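Local structure of beta-galacturonidase (Eisenbergiella tayi, 6NCW) at residues A[371-379]-A[389-397]; A[419-430]-A[455-466]. The protein hydrolyses terminal beta-galacturonides as a glycoside hydrolase family 2 enzyme of a human gut bacterium, and may also have beta-glucuronidase activity. One frame throughout, in Å; residues are numbered along the deposited sequence.

Contact 1: A[371-379]-A[389-397]; sequences YIWGILNEC and CYSEQYELI
Ile375 meets helix 384-400 through segment 389-397 with both of its branches, each on a different partner. Ile375 CD1 stands over the centre of the Tyr394 ring, 3.5 Å from the ring centroid and 9° off the normal, a CH-pi contact of nearly perpendicular approach. Ile375 CG2 faces the other way along the helix and meets Ile397 CD1 at 3.4 Å, tighter than usual for two methyl carbons. Chi1 of 60° sets which branch goes where: CG1 lies between the backbone N and the carbonyl carbon, and CG2 beside the N. A second CH-pi contact repeats the pattern one residue on: Leu376 CD1 sits 3.7 Å from the Tyr390 ring centroid, 7° off the normal. These pairs pack the C-terminal end of strand 370-374 and the loop after it against helix 384-400, the first half of a beta-alpha-beta unit in the TIM barrel. Gln393 comes at Leu376 from the opposite direction, its extended chain bringing OE1 to 3.4 Å from Leu376 CG. One turn beyond Gln393, Ile397 CG2 lies obliquely against Trp373 CD1 at 3.7 Å, while the indole NE1 bonds to Asp401. The Tyr390 hydroxyl reaches the type II turn Leu376-Cys379, with OH 2.9 Å from Leu376 O. Asn377, of the galacturonate-binding site, and Glu378, which bonds to Asn428, point away from the helix; both also bond a glycerol, probably from the crystallisation liquor.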
loop_
_atom_site.group_PDB
_atom_site.type_symbol
_atom_site.label_atom_id
_atom_site.label_comp_id
_atom_site.label_asym_id
_atom_site.label_seq_id
_atom_site.Cartn_x
_atom_site.Cartn_y
_atom_site.Cartn_z
ATOM N N TYR A 371 25.718 -18.198 -23.837
ATOM C CA TYR A 371 25.590 -19.275 -24.805
ATOM C C TYR A 371 25.000 -18.823 -26.133
ATOM O O TYR A 371 25.050 -19.590 -27.107
ATOM C CB TYR A 371 24.746 -20.423 -24.221
ATOM C CG TYR A 371 23.268 -20.122 -24.197
ATOM C CD1 TYR A 371 22.707 -19.341 -23.182
ATOM C CD2 TYR A 371 22.433 -20.606 -25.200
ATOM C CE1 TYR A 371 21.358 -19.071 -23.164
ATOM C CE2 TYR A 371 21.092 -20.334 -25.201
ATOM C CZ TYR A 371 20.559 -19.568 -24.186
ATOM O OH TYR A 371 19.231 -19.301 -24.223
ATOM N N ILE A 372 24.501 -17.589 -26.225
ATOM C CA ILE A 372 23.861 -17.115 -27.445
ATOM C C ILE A 372 23.976 -15.598 -27.506
ATOM O O ILE A 372 23.924 -14.917 -26.476
ATOM C CB ILE A 372 22.390 -17.587 -27.497
ATOM C CG1 ILE A 372 21.752 -17.243 -28.834
ATOM C CG2 ILE A 372 21.607 -16.988 -26.335
ATOM C CD1 ILE A 372 20.409 -17.897 -29.034
ATOM N N TRP A 373 24.151 -15.068 -28.717
ATOM C CA TRP A 373 24.120 -13.627 -28.949
ATOM C C TRP A 373 22.774 -13.224 -29.541
ATOM O O TRP A 373 22.326 -13.814 -30.526
ATOM C CB TRP A 373 25.235 -13.181 -29.902
ATOM C CG TRP A 373 26.658 -13.470 -29.449
ATOM C CD1 TRP A 373 27.565 -14.288 -30.070
ATOM C CD2 TRP A 373 27.336 -12.916 -28.317
ATOM N NE1 TRP A 373 28.759 -14.284 -29.391
ATOM C CE2 TRP A 373 28.646 -13.454 -28.307
ATOM C CE3 TRP A 373 26.963 -12.030 -27.297
ATOM C CZ2 TRP A 373 29.581 -13.133 -27.313
ATOM C CZ3 TRP A 373 27.892 -11.710 -26.314
ATOM C CH2 TRP A 373 29.186 -12.258 -26.332
ATOM N N GLY A 374 22.170 -12.174 -28.991
ATOM C CA GLY A 374 20.937 -11.653 -29.543
ATOM C C GLY A 374 21.124 -10.295 -30.177
ATOM O O GLY A 374 22.058 -9.565 -29.834
ATOM N N ILE A 375 20.243 -9.917 -31.100
ATOM C CA ILE A 375 20.281 -8.564 -31.644
ATOM C C ILE A 375 18.867 -8.005 -31.770
ATOM O O ILE A 375 17.887 -8.750 -31.870
ATOM C CB ILE A 375 20.990 -8.499 -33.020
ATOM C CG1 ILE A 375 20.273 -9.372 -34.059
ATOM C CG2 ILE A 375 22.443 -8.887 -32.908
ATOM C CD1 ILE A 375 20.919 -9.297 -35.444
ATOM N N LEU A 376 18.776 -6.676 -31.741
ATOM C CA LEU A 376 17.642 -5.937 -32.304
ATOM C C LEU A 376 16.293 -6.479 -31.826
ATOM O O LEU A 376 15.394 -6.782 -32.623
ATOM C CB LEU A 376 17.712 -5.945 -33.830
ATOM C CG LEU A 376 18.972 -5.332 -34.441
ATOM C CD1 LEU A 376 18.839 -5.353 -35.963
ATOM C CD2 LEU A 376 19.232 -3.911 -33.890
ATOM N N ASN A 377 16.154 -6.575 -30.505
ATOM C CA ASN A 377 14.885 -6.935 -29.888
ATOM C C ASN A 377 13.724 -6.115 -30.447
ATOM O O ASN A 377 13.726 -4.883 -30.373
ATOM C CB ASN A 377 14.977 -6.748 -28.372
ATOM C CG ASN A 377 13.647 -6.989 -27.688
ATOM O OD1 ASN A 377 13.286 -8.137 -27.399
ATOM N ND2 ASN A 377 12.894 -5.907 -27.443
ATOM N N GLU A 378 12.737 -6.815 -31.013
ATOM C CA GLU A 378 11.499 -6.220 -31.519
ATOM C C GLU A 378 11.743 -5.059 -32.492
ATOM O O GLU A 378 10.947 -4.122 -32.570
ATOM C CB GLU A 378 10.601 -5.765 -30.364
ATOM C CG GLU A 378 10.078 -6.924 -29.516
ATOM C CD GLU A 378 8.882 -6.535 -28.654
ATOM O OE1 GLU A 378 8.546 -5.325 -28.600
ATOM O OE2 GLU A 378 8.278 -7.448 -28.030
ATOM N N CYS A 379 12.822 -5.102 -33.260
ATOM C CA CYS A 379 13.019 -4.082 -34.283
ATOM C C CYS A 379 12.276 -4.496 -35.560
ATOM O O CYS A 379 11.485 -5.450 -35.563
ATOM C CB CYS A 379 14.513 -3.811 -34.454
ATOM S SG CYS A 379 15.215 -3.066 -32.931
ATOM N N CYS A 389 19.611 -4.437 -42.128
ATOM C CA CYS A 389 20.294 -4.253 -40.849
ATOM C C CYS A 389 20.484 -5.577 -40.117
ATOM O O CYS A 389 21.568 -5.849 -39.587
ATOM C CB CYS A 389 19.506 -3.279 -39.968
ATOM S SG CYS A 389 19.322 -1.619 -40.652
ATOM N N TYR A 390 19.427 -6.396 -40.018
ATOM C CA TYR A 390 19.594 -7.687 -39.359
ATOM C C TYR A 390 20.725 -8.466 -40.013
ATOM O O TYR A 390 21.569 -9.040 -39.326
ATOM C CB TYR A 390 18.290 -8.500 -39.389
ATOM C CG TYR A 390 17.290 -8.141 -38.308
ATOM C CD1 TYR A 390 17.168 -8.912 -37.145
ATOM C CD2 TYR A 390 16.458 -7.028 -38.447
ATOM C CE1 TYR A 390 16.226 -8.582 -36.153
ATOM C CE2 TYR A 390 15.524 -6.690 -37.470
ATOM C CZ TYR A 390 15.410 -7.464 -36.328
ATOM O OH TYR A 390 14.486 -7.099 -35.376
ATOM N N SER A 391 20.768 -8.475 -41.349
ATOM C CA SER A 391 21.794 -9.245 -42.044
ATOM C C SER A 391 23.181 -8.718 -41.706
ATOM O O SER A 391 24.082 -9.490 -41.374
ATOM C CB SER A 391 21.555 -9.217 -43.560
ATOM O OG SER A 391 22.390 -10.161 -44.227
ATOM N N GLU A 392 23.356 -7.394 -41.755
ATOM C CA GLU A 392 24.656 -6.800 -41.465
ATOM C C GLU A 392 25.139 -7.159 -40.066
ATOM O O GLU A 392 26.329 -7.444 -39.864
ATOM C CB GLU A 392 24.585 -5.279 -41.597
ATOM C CG GLU A 392 24.293 -4.758 -42.975
ATOM C CD GLU A 392 24.114 -3.247 -42.966
ATOM O OE1 GLU A 392 24.109 -2.616 -44.052
ATOM O OE2 GLU A 392 23.969 -2.690 -41.855
ATOM N N GLN A 393 24.234 -7.125 -39.083
ATOM C CA GLN A 393 24.650 -7.318 -37.698
ATOM C C GLN A 393 24.883 -8.789 -37.390
ATOM O O GLN A 393 25.805 -9.129 -36.645
ATOM C CB GLN A 393 23.612 -6.695 -36.758
ATOM C CG GLN A 393 23.487 -5.198 -36.991
ATOM C CD GLN A 393 22.544 -4.499 -36.037
ATOM O OE1 GLN A 393 22.325 -4.938 -34.899
ATOM N NE2 GLN A 393 21.978 -3.390 -36.498
ATOM N N TYR A 394 24.063 -9.670 -37.959
ATOM C CA TYR A 394 24.304 -11.098 -37.815
ATOM C C TYR A 394 25.661 -11.491 -38.385
ATOM O O TYR A 394 26.375 -12.312 -37.789
ATOM C CB TYR A 394 23.196 -11.881 -38.517
ATOM C CG TYR A 394 21.933 -12.117 -37.715
ATOM C CD1 TYR A 394 20.691 -11.949 -38.302
ATOM C CD2 TYR A 394 21.979 -12.561 -36.396
ATOM C CE1 TYR A 394 19.530 -12.189 -37.612
ATOM C CE2 TYR A 394 20.804 -12.807 -35.684
ATOM C CZ TYR A 394 19.583 -12.616 -36.308
ATOM O OH TYR A 394 18.393 -12.856 -35.648
ATOM N N GLU A 395 26.027 -10.931 -39.554
ATOM C CA GLU A 395 27.329 -11.248 -40.141
ATOM C C GLU A 395 28.469 -10.597 -39.370
ATOM O O GLU A 395 29.562 -11.169 -39.302
ATOM C CB GLU A 395 27.383 -10.834 -41.613
ATOM C CG GLU A 395 28.721 -11.154 -42.333
ATOM C CD GLU A 395 29.182 -12.618 -42.196
ATOM O OE1 GLU A 395 30.227 -12.860 -41.538
ATOM O OE2 GLU A 395 28.507 -13.524 -42.742
ATOM N N LEU A 396 28.241 -9.424 -38.776
ATOM C CA LEU A 396 29.243 -8.851 -37.882
ATOM C C LEU A 396 29.506 -9.775 -36.691
ATOM O O LEU A 396 30.664 -10.013 -36.328
ATOM C CB LEU A 396 28.792 -7.466 -37.413
ATOM C CG LEU A 396 29.716 -6.690 -36.466
ATOM C CD1 LEU A 396 31.115 -6.428 -37.083
ATOM C CD2 LEU A 396 29.049 -5.377 -36.079
ATOM N N ILE A 397 28.446 -10.342 -36.096
ATOM C CA ILE A 397 28.634 -11.257 -34.968
ATOM C C ILE A 397 29.472 -12.451 -35.391
ATOM O O ILE A 397 30.423 -12.843 -34.702
ATOM C CB ILE A 397 27.275 -11.718 -34.414
ATOM C CG1 ILE A 397 26.533 -10.559 -33.744
ATOM C CG2 ILE A 397 27.466 -12.860 -33.437
ATOM C CD1 ILE A 397 25.154 -10.955 -33.345
#

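Contact 2: A[419-430]-A[455-466]; sequences LGYPEVVSYNIY and EGTGKPFLITEI
The amide of Asn428 is stacked on the carboxylate of Glu465, their planes 15° apart and Asn428 CG 3.4 Å from Glu465 CD. At this angle they meet as flat groups, and Asn428 ND2, although near Glu465 OE1, is badly placed to bond to it. The same carboxylate meets the Tyr430 ring at its edge, the two planes 66° apart. Tyr430 OH donates to Glu465 OE2 at 2.6 Å, on the anti side and well out of the carboxylate plane. The other side-chain oxygen, OE1, pairs with Arg309 and also bonds a glycerol. Asn428 OD1 accepts from Thr464 OG1 at 2.7 Å, a hydroxyl that reaches it from between its own backbone N and carbonyl carbon, and Asn428 ND2 bonds to Glu378.

Beneath these groups, strands 425-428 and 461-466 run parallel, 23° apart, as neighbours in the TIM barrel joined through helix 439-453. Backbone bonds alternate from Val425 N to Pro460 O through to Ile429 N to Glu465 O. A beta bulge shifts the register between Tyr427 and Asn428, so Asn428 pairs with Glu465, on the face shared with Ser426 and Leu462. On the other face Tyr427 CD1 approaches the Phe461 ring at its edge, Phe461 CE1 being 4.1 Å away, and both side chains pack on helix 439-453.

At the strands' N-terminal end, Lys459 runs out extended and its NZ is gripped by three carbonyls: Leu419 O at 2.8 Å, Pro422 O at 2.7 Å and, weakly, Gly420 O. The ammonium is probably stabilised by the carbonyl dipoles, whereas the Glu465 carboxylate, which belongs to the galacturonate-binding site, is probably held against rotation by Tyr430 on OE2, Arg309 on OE1 and the Asn428 amide stacked on it.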
loop_
_atom_site.group_PDB
_atom_site.type_symbol
_atom_site.label_atom_id
_atom_site.label_comp_id
_atom_site.label_asym_id
_atom_site.label_seq_id
_atom_site.Cartn_x
_atom_site.Cartn_y
_atom_site.Cartn_z
ATOM N N LEU A 419 13.903 -14.654 -40.401
ATOM C CA LEU A 419 14.121 -15.869 -39.633
ATOM C C LEU A 419 15.051 -16.852 -40.333
ATOM O O LEU A 419 15.463 -17.836 -39.710
ATOM C CB LEU A 419 12.781 -16.531 -39.318
ATOM C CG LEU A 419 11.806 -15.711 -38.476
ATOM C CD1 LEU A 419 10.534 -16.510 -38.244
ATOM C CD2 LEU A 419 12.438 -15.257 -37.132
ATOM N N GLY A 420 15.400 -16.615 -41.598
ATOM C CA GLY A 420 16.402 -17.456 -42.223
ATOM C C GLY A 420 17.802 -17.238 -41.688
ATOM O O GLY A 420 18.651 -18.128 -41.817
ATOM N N TYR A 421 18.057 -16.089 -41.058
ATOM C CA TYR A 421 19.420 -15.728 -40.674
ATOM C C TYR A 421 19.908 -16.353 -39.365
ATOM O O TYR A 421 21.053 -16.812 -39.320
ATOM C CB TYR A 421 19.565 -14.210 -40.580
ATOM C CG TYR A 421 19.415 -13.456 -41.883
ATOM C CD1 TYR A 421 18.369 -12.563 -42.068
ATOM C CD2 TYR A 421 20.353 -13.593 -42.909
ATOM C CE1 TYR A 421 18.233 -11.844 -43.235
ATOM C CE2 TYR A 421 20.225 -12.869 -44.098
ATOM C CZ TYR A 421 19.156 -12.005 -44.254
ATOM O OH TYR A 421 19.008 -11.286 -45.415
ATOM N N PRO A 422 19.135 -16.370 -38.280
ATOM C CA PRO A 422 19.684 -16.864 -37.008
ATOM C C PRO A 422 19.695 -18.385 -36.900
ATOM O O PRO A 422 18.965 -19.104 -37.591
ATOM C CB PRO A 422 18.732 -16.268 -35.965
ATOM C CG PRO A 422 17.431 -16.157 -36.685
ATOM C CD PRO A 422 17.813 -15.741 -38.081
ATOM N N GLU A 423 20.497 -18.865 -35.946
ATOM C CA GLU A 423 20.474 -20.281 -35.597
ATOM C C GLU A 423 19.254 -20.662 -34.771
ATOM O O GLU A 423 18.839 -21.826 -34.791
ATOM C CB GLU A 423 21.730 -20.671 -34.818
ATOM C CG GLU A 423 22.988 -20.780 -35.664
ATOM C CD GLU A 423 23.495 -19.437 -36.127
ATOM O OE1 GLU A 423 23.399 -18.433 -35.369
ATOM O OE2 GLU A 423 23.987 -19.384 -37.262
ATOM N N VAL A 424 18.709 -19.730 -33.997
ATOM C CA VAL A 424 17.539 -19.977 -33.162
ATOM C C VAL A 424 16.482 -18.948 -33.518
ATOM O O VAL A 424 16.809 -17.775 -33.740
ATOM C CB VAL A 424 17.892 -19.906 -31.661
ATOM C CG1 VAL A 424 16.657 -20.201 -30.785
ATOM C CG2 VAL A 424 19.013 -20.872 -31.349
ATOM N N VAL A 425 15.219 -19.396 -33.606
ATOM C CA VAL A 425 14.072 -18.504 -33.794
ATOM C C VAL A 425 13.479 -18.173 -32.431
ATOM O O VAL A 425 13.188 -19.078 -31.641
ATOM C CB VAL A 425 13.005 -19.152 -34.689
ATOM C CG1 VAL A 425 11.848 -18.182 -34.888
ATOM C CG2 VAL A 425 13.603 -19.615 -36.022
ATOM N N SER A 426 13.276 -16.886 -32.155
ATOM C CA SER A 426 12.783 -16.453 -30.851
ATOM C C SER A 426 11.646 -15.460 -31.009
ATOM O O SER A 426 11.697 -14.574 -31.868
ATOM C CB SER A 426 13.910 -15.820 -30.028
ATOM O OG SER A 426 14.975 -16.731 -29.914
ATOM N N TYR A 427 10.622 -15.604 -30.167
ATOM C CA TYR A 427 9.436 -14.766 -30.249
ATOM C C TYR A 427 9.005 -14.264 -28.876
ATOM O O TYR A 427 9.052 -14.998 -27.891
ATOM C CB TYR A 427 8.304 -15.527 -30.918
ATOM C CG TYR A 427 8.207 -15.181 -32.387
ATOM C CD1 TYR A 427 8.861 -15.938 -33.361
ATOM C CD2 TYR A 427 7.493 -14.071 -32.794
ATOM C CE1 TYR A 427 8.771 -15.595 -34.724
ATOM C CE2 TYR A 427 7.396 -13.724 -34.133
ATOM C CZ TYR A 427 8.027 -14.477 -35.091
ATOM O OH TYR A 427 7.898 -14.081 -36.408
ATOM N N ASN A 428 8.646 -12.988 -28.820
ATOM C CA ASN A 428 7.983 -12.384 -27.668
ATOM C C ASN A 428 6.474 -12.454 -27.889
ATOM O O ASN A 428 5.968 -11.932 -28.890
ATOM C CB ASN A 428 8.420 -10.930 -27.503
ATOM C CG ASN A 428 9.923 -10.790 -27.382
ATOM O OD1 ASN A 428 10.618 -11.755 -27.058
ATOM N ND2 ASN A 428 10.436 -9.585 -27.625
ATOM N N ILE A 429 5.759 -13.100 -26.978
ATOM C CA ILE A 429 4.305 -13.233 -27.111
ATOM C C ILE A 429 3.659 -12.938 -25.768
ATOM O O ILE A 429 4.195 -13.306 -24.715
ATOM C CB ILE A 429 3.865 -14.633 -27.613
ATOM C CG1 ILE A 429 4.199 -15.717 -26.594
ATOM C CG2 ILE A 429 4.460 -14.941 -28.992
ATOM C CD1 ILE A 429 3.640 -17.107 -26.957
ATOM N N TYR A 430 2.488 -12.294 -25.803
ATOM C CA TYR A 430 1.742 -12.002 -24.575
ATOM C C TYR A 430 0.264 -12.418 -24.621
ATOM O O TYR A 430 -0.622 -11.631 -24.284
ATOM C CB TYR A 430 1.861 -10.518 -24.272
ATOM C CG TYR A 430 3.263 -10.083 -23.899
ATOM C CD1 TYR A 430 4.170 -9.690 -24.867
ATOM C CD2 TYR A 430 3.668 -10.060 -22.563
ATOM C CE1 TYR A 430 5.445 -9.264 -24.512
ATOM C CE2 TYR A 430 4.927 -9.640 -22.205
ATOM C CZ TYR A 430 5.812 -9.246 -23.181
ATOM O OH TYR A 430 7.078 -8.825 -22.817
ATOM N N GLU A 455 11.492 -19.347 -43.336
ATOM C CA GLU A 455 12.826 -19.940 -43.358
ATOM C C GLU A 455 13.358 -20.241 -41.961
ATOM O O GLU A 455 14.512 -20.654 -41.828
ATOM C CB GLU A 455 13.792 -19.025 -44.106
ATOM C CG GLU A 455 13.531 -18.928 -45.606
ATOM C CD GLU A 455 14.181 -17.700 -46.217
ATOM O OE1 GLU A 455 13.489 -16.653 -46.323
ATOM O OE2 GLU A 455 15.389 -17.776 -46.562
ATOM N N GLY A 456 12.573 -20.029 -40.911
ATOM C CA GLY A 456 13.028 -20.477 -39.616
ATOM C C GLY A 456 12.681 -21.914 -39.322
ATOM O O GLY A 456 12.927 -22.373 -38.201
ATOM N N THR A 457 12.122 -22.634 -40.299
ATOM C CA THR A 457 11.592 -23.970 -40.056
ATOM C C THR A 457 12.698 -24.942 -39.658
ATOM O O THR A 457 13.824 -24.873 -40.157
ATOM C CB THR A 457 10.861 -24.486 -41.304
ATOM O OG1 THR A 457 10.394 -25.816 -41.060
ATOM C CG2 THR A 457 11.797 -24.497 -42.536
ATOM N N GLY A 458 12.372 -25.852 -38.742
ATOM C CA GLY A 458 13.321 -26.865 -38.323
ATOM C C GLY A 458 14.431 -26.395 -37.404
ATOM O O GLY A 458 15.283 -27.209 -37.033
ATOM N N LYS A 459 14.451 -25.119 -37.009
ATOM C CA LYS A 459 15.454 -24.597 -36.089
ATOM C C LYS A 459 14.953 -24.650 -34.649
ATOM O O LYS A 459 13.755 -24.825 -34.399
ATOM C CB LYS A 459 15.803 -23.157 -36.464
ATOM C CG LYS A 459 16.575 -22.989 -37.762
ATOM C CD LYS A 459 16.505 -21.525 -38.180
ATOM C CE LYS A 459 17.328 -21.264 -39.398
ATOM N NZ LYS A 459 17.425 -19.825 -39.729
ATOM N N PRO A 460 15.849 -24.537 -33.663
ATOM C CA PRO A 460 15.384 -24.412 -32.276
ATOM C C PRO A 460 14.537 -23.158 -32.103
ATOM O O PRO A 460 14.728 -22.160 -32.796
ATOM C CB PRO A 460 16.685 -24.324 -31.472
ATOM C CG PRO A 460 17.722 -24.936 -32.358
ATOM C CD PRO A 460 17.317 -24.583 -33.747
ATOM N N PHE A 461 13.605 -23.213 -31.156
ATOM C CA PHE A 461 12.604 -22.169 -30.959
ATOM C C PHE A 461 12.528 -21.840 -29.477
ATOM O O PHE A 461 12.386 -22.745 -28.647
ATOM C CB PHE A 461 11.238 -22.637 -31.511
ATOM C CG PHE A 461 10.065 -21.702 -31.213
ATOM C CD1 PHE A 461 9.927 -20.489 -31.874
ATOM C CD2 PHE A 461 9.076 -22.078 -30.318
ATOM C CE1 PHE A 461 8.843 -19.649 -31.620
ATOM C CE2 PHE A 461 7.987 -21.248 -30.064
ATOM C CZ PHE A 461 7.877 -20.036 -30.713
ATOM N N LEU A 462 12.622 -20.550 -29.148
ATOM C CA LEU A 462 12.499 -20.050 -27.780
ATOM C C LEU A 462 11.390 -19.007 -27.715
ATOM O O LEU A 462 11.208 -18.239 -28.664
ATOM C CB LEU A 462 13.818 -19.418 -27.293
ATOM C CG LEU A 462 14.989 -20.326 -26.934
ATOM C CD1 LEU A 462 16.249 -19.510 -26.725
ATOM C CD2 LEU A 462 14.646 -21.154 -25.688
ATOM N N ILE A 463 10.643 -18.997 -26.610
ATOM C CA ILE A 463 9.808 -17.857 -26.225
ATOM C C ILE A 463 10.682 -16.922 -25.389
ATOM O O ILE A 463 11.014 -17.226 -24.238
ATOM C CB ILE A 463 8.567 -18.290 -25.433
ATOM C CG1 ILE A 463 7.648 -19.182 -26.282
ATOM C CG2 ILE A 463 7.810 -17.046 -24.912
ATOM C CD1 ILE A 463 7.250 -18.548 -27.600
ATOM N N THR A 464 11.076 -15.792 -25.965
ATOM C CA THR A 464 12.010 -14.907 -25.286
ATOM C C THR A 464 11.316 -13.887 -24.393
ATOM O O THR A 464 12.005 -13.218 -23.611
ATOM C CB THR A 464 12.915 -14.190 -26.304
ATOM O OG1 THR A 464 12.176 -13.880 -27.496
ATOM C CG2 THR A 464 14.096 -15.084 -26.640
ATOM N N GLU A 465 9.985 -13.778 -24.477
ATOM C CA GLU A 465 9.163 -12.992 -23.551
ATOM C C GLU A 465 7.779 -13.612 -23.480
ATOM O O GLU A 465 7.186 -13.881 -24.522
ATOM C CB GLU A 465 9.021 -11.524 -23.995
ATOM C CG GLU A 465 10.261 -10.683 -23.749
ATOM C CD GLU A 465 10.180 -9.281 -24.345
ATOM O OE1 GLU A 465 11.265 -8.759 -24.692
ATOM O OE2 GLU A 465 9.060 -8.709 -24.464
ATOM N N ILE A 466 7.300 -13.861 -22.260
ATOM C CA ILE A 466 5.887 -14.069 -21.961
ATOM C C ILE A 466 5.658 -13.636 -20.512
ATOM O O ILE A 466 6.532 -13.800 -19.657
ATOM C CB ILE A 466 5.479 -15.549 -22.203
ATOM C CG1 ILE A 466 3.958 -15.724 -22.218
ATOM C CG2 ILE A 466 6.106 -16.466 -21.155
ATOM C CD1 ILE A 466 3.518 -17.013 -22.954
#

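How the contacts relate
Both contacts are largely buried in the same TIM barrel, but contact 2 reaches the surface at Glu455, while no touching residue of contact 1 is fully exposed. Each lies in a different beta-alpha-beta unit: contact 1 packs a strand end and loop on its unit's helix, contact 2 pairs the two strands of its own. Contact 1 is held mainly by methyl groups over tyrosine faces, contact 2 by backbone bonds with polar groups at either end. Strand 406-410 lies between strands 370-374 and 425-428. The contacts nevertheless touch: Asn428, stacked on Glu465, probably bonds through ND2 to Glu378 OE2 (3.1 Å) and Asn377 OD1 (3.2 Å). Tyr394 packs on Tyr421 away from this site.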